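Local coordinates for protein mannonate dehydratase (Streptococcus suis, PDB 3BDK) that probably catalyses the manganese- or iron-dependent dehydration of D-mannonate to 2-dehydro-3-deoxy-D-gluconate, using a TIM barrel of the xylose isomerase type, at residues D91-K96 / E183-N188; S190-W195 / V240-N245. One frame throughout, in Å; residues are numbered along the deposited sequence.

Contact 1. Residues D91-K96 / E183-N188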
ATOM      1  N   ASP A  91       5.728  22.307 -32.734  1.00 47.15           N
ATOM      2  CA  ASP A  91       5.479  22.531 -34.153  1.00 46.79           C
ATOM      3  C   ASP A  91       4.488  21.532 -34.731  1.00 46.29           C
ATOM      4  O   ASP A  91       3.742  21.873 -35.645  1.00 46.19           O
ATOM      5  CB  ASP A  91       6.784  22.498 -34.949  1.00 46.93           C
ATOM      6  CG  ASP A  91       7.674  23.697 -34.669  1.00 46.89           C
ATOM      7  OD1 ASP A  91       7.132  24.796 -34.408  1.00 45.62           O
ATOM      8  OD2 ASP A  91       8.918  23.536 -34.731  1.00 46.34           O
ATOM      9  N   ILE A  92       4.474  20.306 -34.210  1.00 45.68           N
ATOM     10  CA  ILE A  92       3.452  19.350 -34.639  1.00 45.33           C
ATOM     11  C   ILE A  92       2.102  19.754 -34.062  1.00 45.87           C
ATOM     12  O   ILE A  92       1.101  19.774 -34.779  1.00 46.13           O
ATOM     13  CB  ILE A  92       3.771  17.884 -34.272  1.00 44.81           C
ATOM     14  CG1 ILE A  92       5.028  17.414 -35.004  1.00 44.15           C
ATOM     15  CG2 ILE A  92       2.589  16.979 -34.635  1.00 43.19           C
ATOM     16  CD1 ILE A  92       5.666  16.161 -34.411  1.00 44.25           C
ATOM     17  N   LYS A  93       2.097  20.089 -32.772  1.00 46.37           N
ATOM     18  CA  LYS A  93       0.892  20.528 -32.070  1.00 46.47           C
ATOM     19  C   LYS A  93       0.272  21.760 -32.740  1.00 47.03           C
ATOM     20  O   LYS A  93      -0.954  21.846 -32.857  1.00 47.34           O
ATOM     21  CB  LYS A  93       1.200  20.823 -30.590  1.00 46.55           C
ATOM     22  CG  LYS A  93       1.269  19.611 -29.637  1.00 45.63           C
ATOM     23  CD  LYS A  93       1.781  20.051 -28.256  1.00 46.09           C
ATOM     24  CE  LYS A  93       1.935  18.884 -27.281  1.00 45.42           C
ATOM     25  NZ  LYS A  93       2.697  19.253 -26.050  1.00 42.16           N
ATOM     26  N   GLN A  94       1.120  22.689 -33.190  1.00 47.12           N
ATOM     27  CA  GLN A  94       0.686  23.928 -33.852  1.00 47.20           C
ATOM     28  C   GLN A  94       0.363  23.768 -35.345  1.00 47.83           C
ATOM     29  O   GLN A  94      -0.120  24.707 -35.978  1.00 47.85           O
ATOM     30  CB  GLN A  94       1.757  25.004 -33.702  1.00 46.87           C
ATOM     31  CG  GLN A  94       1.706  25.792 -32.424  1.00 46.31           C
ATOM     32  CD  GLN A  94       3.010  26.540 -32.154  1.00 47.34           C
ATOM     33  OE1 GLN A  94       3.039  27.773 -32.079  1.00 48.40           O
ATOM     34  NE2 GLN A  94       4.096  25.794 -32.007  1.00 46.69           N
ATOM     35  N   GLY A  95       0.637  22.594 -35.908  1.00 48.61           N
ATOM     36  CA  GLY A  95       0.477  22.361 -37.350  1.00 49.57           C
ATOM     37  C   GLY A  95       1.327  23.234 -38.276  1.00 50.48           C
ATOM     38  O   GLY A  95       0.889  23.594 -39.378  1.00 50.89           O
ATOM     39  N   LYS A  96       2.540  23.579 -37.853  1.00 51.01           N
ATOM     40  CA  LYS A  96       3.434  24.403 -38.679  1.00 52.05           C
ATOM     41  C   LYS A  96       4.075  23.575 -39.833  1.00 52.64           C
ATOM     42  O   LYS A  96       4.165  22.342 -39.726  1.00 52.72           O
ATOM     43  CB  LYS A  96       4.471  25.104 -37.788  1.00 52.21           C
ATOM     44  CG  LYS A  96       3.853  26.027 -36.721  1.00 51.91           C
ATOM     45  CD  LYS A  96       4.901  26.600 -35.776  1.00 52.37           C
ATOM     46  CE  LYS A  96       5.454  27.933 -36.289  1.00 53.89           C
ATOM     47  NZ  LYS A  96       6.916  28.107 -35.998  1.00 54.63           N
ATOM     48  N   GLU A 183       0.966  33.465 -27.547  1.00 46.91           N
ATOM     49  CA  GLU A 183       0.240  34.353 -28.469  1.00 45.95           C
ATOM     50  C   GLU A 183      -0.357  33.590 -29.659  1.00 44.03           C
ATOM     51  O   GLU A 183      -1.555  33.758 -29.963  1.00 43.77           O
ATOM     52  CB  GLU A 183       1.094  35.545 -28.923  1.00 45.73           C
ATOM     53  CG  GLU A 183       1.677  36.356 -27.749  1.00 47.52           C
ATOM     54  CD  GLU A 183       2.043  37.806 -28.099  1.00 48.14           C
ATOM     55  OE1 GLU A 183       2.556  38.521 -27.190  1.00 50.90           O
ATOM     56  OE2 GLU A 183       1.813  38.233 -29.263  1.00 51.67           O
ATOM     57  N   ASN A 184       0.449  32.733 -30.293  1.00 41.95           N
ATOM     58  CA  ASN A 184      -0.025  31.943 -31.434  1.00 40.29           C
ATOM     59  C   ASN A 184      -1.245  31.064 -31.118  1.00 39.12           C
ATOM     60  O   ASN A 184      -2.260  31.179 -31.786  1.00 38.77           O
ATOM     61  CB  ASN A 184       1.107  31.143 -32.104  1.00 40.29           C
ATOM     62  CG  ASN A 184       0.686  30.540 -33.461  1.00 39.69           C
ATOM     63  OD1 ASN A 184       0.256  31.252 -34.371  1.00 39.54           O
ATOM     64  ND2 ASN A 184       0.805  29.225 -33.585  1.00 39.02           N
ATOM     65  N   TYR A 185      -1.140  30.218 -30.092  1.00 38.31           N
ATOM     66  CA  TYR A 185      -2.245  29.364 -29.598  1.00 36.69           C
ATOM     67  C   TYR A 185      -3.496  30.151 -29.216  1.00 36.71           C
ATOM     68  O   TYR A 185      -4.614  29.788 -29.611  1.00 36.88           O
ATOM     69  CB  TYR A 185      -1.793  28.556 -28.382  1.00 35.71           C
ATOM     70  CG  TYR A 185      -1.104  27.248 -28.688  1.00 34.74           C
ATOM     71  CD1 TYR A 185       0.194  26.999 -28.243  1.00 34.28           C
ATOM     72  CD2 TYR A 185      -1.748  26.246 -29.409  1.00 33.80           C
ATOM     73  CE1 TYR A 185       0.828  25.796 -28.522  1.00 31.90           C
ATOM     74  CE2 TYR A 185      -1.115  25.051 -29.695  1.00 32.22           C
ATOM     75  CZ  TYR A 185       0.166  24.831 -29.245  1.00 32.91           C
ATOM     76  OH  TYR A 185       0.785  23.630 -29.523  1.00 34.21           O
ATOM     77  N   ARG A 186      -3.310  31.222 -28.447  1.00 36.65           N
ATOM     78  CA  ARG A 186      -4.426  32.070 -27.996  1.00 36.77           C
ATOM     79  C   ARG A 186      -5.189  32.671 -29.150  1.00 37.12           C
ATOM     80  O   ARG A 186      -6.390  32.475 -29.281  1.00 37.18           O
ATOM     81  CB  ARG A 186      -3.925  33.208 -27.108  1.00 36.58           C
ATOM     82  CG  ARG A 186      -3.492  32.774 -25.731  1.00 36.11           C
ATOM     83  CD  ARG A 186      -3.154  33.971 -24.903  1.00 35.63           C
ATOM     84  NE  ARG A 186      -2.850  33.603 -23.532  1.00 34.96           N
ATOM     85  CZ  ARG A 186      -2.224  34.387 -22.666  1.00 35.56           C
ATOM     86  NH1 ARG A 186      -1.818  35.595 -23.025  1.00 34.45           N
ATOM     87  NH2 ARG A 186      -1.998  33.957 -21.432  1.00 37.60           N
ATOM     88  N   GLN A 187      -4.472  33.389 -30.002  1.00 37.87           N
ATOM     89  CA  GLN A 187      -5.094  34.159 -31.092  1.00 38.27           C
ATOM     90  C   GLN A 187      -5.421  33.351 -32.348  1.00 37.95           C
ATOM     91  O   GLN A 187      -6.448  33.587 -32.988  1.00 37.71           O
ATOM     92  CB  GLN A 187      -4.198  35.328 -31.479  1.00 38.30           C
ATOM     93  CG  GLN A 187      -3.858  36.224 -30.331  1.00 38.85           C
ATOM     94  CD  GLN A 187      -2.906  37.315 -30.734  1.00 40.32           C
ATOM     95  OE1 GLN A 187      -2.910  37.764 -31.880  1.00 39.52           O
ATOM     96  NE2 GLN A 187      -2.086  37.767 -29.785  1.00 42.11           N
ATOM     97  N   ASN A 188      -4.566  32.390 -32.684  1.00 38.02           N
ATOM     98  CA  ASN A 188      -4.635  31.766 -34.004  1.00 38.28           C
ATOM     99  C   ASN A 188      -5.049  30.301 -34.063  1.00 38.43           C
ATOM    100  O   ASN A 188      -5.659  29.884 -35.045  1.00 38.85           O
ATOM    101  CB  ASN A 188      -3.340  32.047 -34.787  1.00 38.08           C
ATOM    102  CG  ASN A 188      -3.035  33.558 -34.891  1.00 38.40           C
ATOM    103  OD1 ASN A 188      -1.910  34.011 -34.627  1.00 39.81           O
ATOM    104  ND2 ASN A 188      -4.043  34.335 -35.258  1.00 35.79           N
TER

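Contact 2. Residues S190-W195 / V240-N245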
ATOM      1  N   SER A 190      -7.472  27.432 -32.742  1.00 38.14           N
ATOM      2  CA  SER A 190      -8.695  27.121 -32.013  1.00 38.12           C
ATOM      3  C   SER A 190      -8.815  25.620 -31.759  1.00 38.08           C
ATOM      4  O   SER A 190      -8.004  24.827 -32.240  1.00 38.10           O
ATOM      5  CB  SER A 190      -9.904  27.597 -32.803  1.00 37.98           C
ATOM      6  OG  SER A 190      -9.899  26.987 -34.073  1.00 38.25           O
ATOM      7  N   GLU A 191      -9.828  25.223 -31.000  1.00 37.91           N
ATOM      8  CA  GLU A 191      -9.971  23.804 -30.664  1.00 37.69           C
ATOM      9  C   GLU A 191      -9.978  22.948 -31.924  1.00 37.82           C
ATOM     10  O   GLU A 191      -9.159  22.038 -32.054  1.00 38.26           O
ATOM     11  CB  GLU A 191     -11.199  23.550 -29.790  1.00 37.43           C
ATOM     12  CG  GLU A 191     -11.106  24.227 -28.413  1.00 37.17           C
ATOM     13  CD  GLU A 191     -12.147  23.741 -27.413  1.00 37.64           C
ATOM     14  OE1 GLU A 191     -12.873  22.769 -27.704  1.00 36.95           O
ATOM     15  OE2 GLU A 191     -12.233  24.318 -26.309  1.00 39.16           O
ATOM     16  N   GLU A 192     -10.857  23.278 -32.869  1.00 37.59           N
ATOM     17  CA  GLU A 192     -10.941  22.564 -34.137  1.00 37.04           C
ATOM     18  C   GLU A 192      -9.614  22.536 -34.897  1.00 37.13           C
ATOM     19  O   GLU A 192      -9.276  21.532 -35.531  1.00 37.20           O
ATOM     20  CB  GLU A 192     -12.061  23.123 -35.009  1.00 36.73           C
ATOM     21  CG  GLU A 192     -13.469  22.813 -34.497  1.00 35.80           C
ATOM     22  CD  GLU A 192     -13.824  21.325 -34.529  1.00 35.66           C
ATOM     23  OE1 GLU A 192     -13.358  20.592 -35.443  1.00 35.13           O
ATOM     24  OE2 GLU A 192     -14.581  20.889 -33.632  1.00 34.94           O
ATOM     25  N   ASP A 193      -8.858  23.621 -34.827  1.00 37.02           N
ATOM     26  CA  ASP A 193      -7.531  23.640 -35.426  1.00 37.62           C
ATOM     27  C   ASP A 193      -6.657  22.550 -34.811  1.00 37.95           C
ATOM     28  O   ASP A 193      -5.928  21.836 -35.536  1.00 37.86           O
ATOM     29  CB  ASP A 193      -6.847  24.992 -35.224  1.00 37.36           C
ATOM     30  CG  ASP A 193      -7.505  26.089 -35.996  1.00 38.35           C
ATOM     31  OD1 ASP A 193      -7.191  27.272 -35.744  1.00 39.55           O
ATOM     32  OD2 ASP A 193      -8.335  25.772 -36.865  1.00 39.91           O
ATOM     33  N   LEU A 194      -6.732  22.441 -33.474  1.00 37.73           N
ATOM     34  CA  LEU A 194      -5.914  21.501 -32.712  1.00 37.16           C
ATOM     35  C   LEU A 194      -6.421  20.086 -32.912  1.00 37.35           C
ATOM     36  O   LEU A 194      -5.638  19.144 -32.893  1.00 37.49           O
ATOM     37  CB  LEU A 194      -5.898  21.854 -31.227  1.00 37.08           C
ATOM     38  CG  LEU A 194      -4.797  21.208 -30.384  1.00 35.92           C
ATOM     39  CD1 LEU A 194      -3.431  21.772 -30.766  1.00 36.44           C
ATOM     40  CD2 LEU A 194      -5.056  21.420 -28.930  1.00 33.78           C
ATOM     41  N   TRP A 195      -7.723  19.927 -33.102  1.00 37.53           N
ATOM     42  CA  TRP A 195      -8.237  18.625 -33.522  1.00 38.42           C
ATOM     43  C   TRP A 195      -7.597  18.242 -34.852  1.00 38.68           C
ATOM     44  O   TRP A 195      -7.023  17.170 -34.971  1.00 39.23           O
ATOM     45  CB  TRP A 195      -9.771  18.603 -33.604  1.00 38.22           C
ATOM     46  CG  TRP A 195     -10.444  18.327 -32.276  1.00 38.70           C
ATOM     47  CD1 TRP A 195     -11.202  19.195 -31.552  1.00 38.67           C
ATOM     48  CD2 TRP A 195     -10.417  17.096 -31.523  1.00 38.47           C
ATOM     49  NE1 TRP A 195     -11.653  18.586 -30.407  1.00 39.23           N
ATOM     50  CE2 TRP A 195     -11.179  17.303 -30.362  1.00 38.35           C
ATOM     51  CE3 TRP A 195      -9.820  15.844 -31.721  1.00 38.68           C
ATOM     52  CZ2 TRP A 195     -11.362  16.308 -29.401  1.00 39.22           C
ATOM     53  CZ3 TRP A 195     -10.003  14.850 -30.763  1.00 38.16           C
ATOM     54  CH2 TRP A 195     -10.763  15.086 -29.622  1.00 38.50           C
ATOM     55  N   VAL A 240     -12.872  11.692 -25.938  1.00 37.39           N
ATOM     56  CA  VAL A 240     -12.575  10.270 -26.061  1.00 37.22           C
ATOM     57  C   VAL A 240     -13.197   9.641 -27.323  1.00 37.07           C
ATOM     58  O   VAL A 240     -12.469   9.118 -28.183  1.00 36.86           O
ATOM     59  CB  VAL A 240     -12.969   9.475 -24.767  1.00 36.81           C
ATOM     60  CG1 VAL A 240     -12.941   7.967 -25.006  1.00 35.88           C
ATOM     61  CG2 VAL A 240     -12.030   9.834 -23.655  1.00 36.26           C
ATOM     62  N   GLU A 241     -14.525   9.699 -27.435  1.00 36.65           N
ATOM     63  CA  GLU A 241     -15.195   9.117 -28.596  1.00 36.93           C
ATOM     64  C   GLU A 241     -14.554   9.663 -29.871  1.00 37.38           C
ATOM     65  O   GLU A 241     -14.103   8.896 -30.728  1.00 37.21           O
ATOM     66  CB  GLU A 241     -16.706   9.372 -28.562  1.00 36.91           C
ATOM     67  CG  GLU A 241     -17.430   8.641 -27.464  1.00 35.84           C
ATOM     68  CD  GLU A 241     -18.927   8.751 -27.571  1.00 36.48           C
ATOM     69  OE1 GLU A 241     -19.443   8.571 -28.704  1.00 36.64           O
ATOM     70  OE2 GLU A 241     -19.593   9.000 -26.522  1.00 35.22           O
ATOM     71  N   ARG A 242     -14.458  10.989 -29.959  1.00 38.03           N
ATOM     72  CA  ARG A 242     -13.844  11.627 -31.118  1.00 39.25           C
ATOM     73  C   ARG A 242     -12.413  11.140 -31.374  1.00 39.65           C
ATOM     74  O   ARG A 242     -12.032  10.930 -32.532  1.00 39.99           O
ATOM     75  CB  ARG A 242     -13.849  13.153 -30.993  1.00 39.00           C
ATOM     76  CG  ARG A 242     -13.982  13.833 -32.348  1.00 40.98           C
ATOM     77  CD  ARG A 242     -12.902  14.882 -32.605  1.00 42.45           C
ATOM     78  NE  ARG A 242     -13.405  16.252 -32.544  1.00 42.47           N
ATOM     79  CZ  ARG A 242     -13.322  17.134 -33.538  1.00 42.87           C
ATOM     80  NH1 ARG A 242     -12.726  16.806 -34.681  1.00 44.37           N
ATOM     81  NH2 ARG A 242     -13.807  18.354 -33.377  1.00 41.38           N
ATOM     82  N   PHE A 243     -11.625  10.978 -30.307  1.00 40.02           N
ATOM     83  CA  PHE A 243     -10.203  10.684 -30.477  1.00 40.58           C
ATOM     84  C   PHE A 243     -10.021   9.268 -30.981  1.00 41.23           C
ATOM     85  O   PHE A 243      -9.230   9.000 -31.897  1.00 41.49           O
ATOM     86  CB  PHE A 243      -9.410  10.842 -29.193  1.00 40.54           C
ATOM     87  CG  PHE A 243      -7.980  10.402 -29.337  1.00 40.63           C
ATOM     88  CD1 PHE A 243      -7.019  11.285 -29.822  1.00 40.10           C
ATOM     89  CD2 PHE A 243      -7.603   9.099 -29.029  1.00 39.29           C
ATOM     90  CE1 PHE A 243      -5.706  10.884 -29.975  1.00 40.83           C
ATOM     91  CE2 PHE A 243      -6.305   8.686 -29.188  1.00 39.54           C
ATOM     92  CZ  PHE A 243      -5.347   9.577 -29.659  1.00 40.90           C
ATOM     93  N   LEU A 244     -10.755   8.360 -30.357  1.00 41.46           N
ATOM     94  CA  LEU A 244     -10.805   7.011 -30.826  1.00 41.55           C
ATOM     95  C   LEU A 244     -11.091   7.066 -32.332  1.00 42.01           C
ATOM     96  O   LEU A 244     -10.314   6.521 -33.123  1.00 42.26           O
ATOM     97  CB  LEU A 244     -11.821   6.199 -30.008  1.00 41.18           C
ATOM     98  CG  LEU A 244     -11.267   5.425 -28.774  1.00 41.91           C
ATOM     99  CD1 LEU A 244      -9.933   5.951 -28.202  1.00 40.09           C
ATOM    100  CD2 LEU A 244     -12.283   5.228 -27.624  1.00 41.25           C
ATOM    101  N   ASN A 245     -12.126   7.813 -32.725  1.00 41.84           N
ATOM    102  CA  ASN A 245     -12.614   7.782 -34.107  1.00 42.02           C
ATOM    103  C   ASN A 245     -11.697   8.360 -35.180  1.00 42.24           C
ATOM    104  O   ASN A 245     -11.925   8.124 -36.362  1.00 42.25           O
ATOM    105  CB  ASN A 245     -14.022   8.362 -34.202  1.00 41.48           C
ATOM    106  CG  ASN A 245     -15.038   7.553 -33.404  1.00 42.04           C
ATOM    107  OD1 ASN A 245     -14.741   6.462 -32.895  1.00 42.92           O
ATOM    108  ND2 ASN A 245     -16.244   8.084 -33.289  1.00 42.08           N
TER

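Contact 1. Residues D91-K96 / E183-N188
N184 swings CG anti to its own backbone N (chi1 -168°), which carries its amide off helix 176-187 to meet Q94. Q94 runs extended beyond CG, and its OE1 accepts a hydrogen bond from N184 ND2 at 3.1 Å. The bond is bent, 141° at the hydrogen, and each partner is tilted out of the other's plane. At the far end of the Q94 amide, NE2 makes a weak bond to the carbonyl of E90, consistent with the modelled orientation of the amide.

On its way to N184, Q94 also crosses Y185. Its CG sits over one face of the Y185 ring, 4.1 Å from the centroid, in a CH-pi contact, and the amide plane is inclined 23° to that of the ring. The phenol end of Y185 reaches further, to K93: OH comes up beside CB at 3.0 Å, near the plane of the ring. K93 meets the hydroxyl most closely at CB; CG and CD pass near it before the extended chain carries NZ to the carbonyl of M126.

Past Q94 the chain closes off helix 90-93 in a Schellman motif. G95 takes positive phi, with K96 N bonded to D91 O (3.0 Å) and G95 N to I92 O (3.1 Å).

This is a helix end received by the side chains of another helix, largely buried, with a single direct hydrogen bond across it. Y185 OH bonds the E90 carboxylate through OE1 and Q94 NE2 weakly bonds the E90 backbone carbonyl, so E90 links both residues. K93 NZ also has long, weak ion pairs with E90 and D130, so the carboxylate that meets the Y185 hydroxyl lies near the lysine charge as well.

Contact 2. Residues S190-W195 / V240-N245
Ahead of E192 and W195, the two residues of 190-195 that meet R242, the helix is started by S190 at the N-cap. S190 N bonds D193 OD1 at 3.0 Å, the half of a capping box in which the third helical residue answers the N-cap. In the first turn, E192 bends at chi2 (-66°) and brings its carboxylate to the edge of the R242 guanidinium. NH2 alone does the bridging: R242 NH2 lies 2.7 Å from E192 OE2 and gives E192 OE1 a nearly straight hydrogen bond of 3.1 Å, a salt bridge toward the protein surface.

W195 takes the flat face of the same group. The guanidinium lies on the indole with the planes 8° apart; R242 CZ stands 3.4 Å from the centroid of the five-membered ring of W195, a cation-pi stack, while R242 CD packs over the six-membered ring. Bends at chi2 and chi3 of R242 fold it down onto the indole. At the indole edge, W195 CZ3 is 4.3 Å from F243 CB, where the contact passes into the interior.

The two helical segments run at 34° to each other, 13.2 Å apart at their axes. They belong to neighbouring helices of the barrel, leading into the adjacent parallel strands 215-218 and 252-257. F243 also packs on L198 and I202 further along helix 191-210, while V240, E241 and L244 touch Y275 of the next helix, 269-278.

The contacts follow one another along the chain: helix 176-187 of contact 1 leads directly into helix 191-210 of contact 2, and their centres are 15 Å apart. They also touch. L194 CD1 packs 3.2 Å from K93 O and 4.2 Å from Y185 CE2, and N188 O lies 3.1 Å from D193 OD1. K93 O hydrogen-bonds N197, binding helix 90-93 to helix 191-210 as well. Of the two, contact 1 leads toward the active site: the side chain of K93 lies about 8 Å from the bound D-mannose and about 14 Å from the manganese ion, with a long, weak ion pair to D130 of the sugar pocket. Contact 2 joins helices of the surrounding barrel.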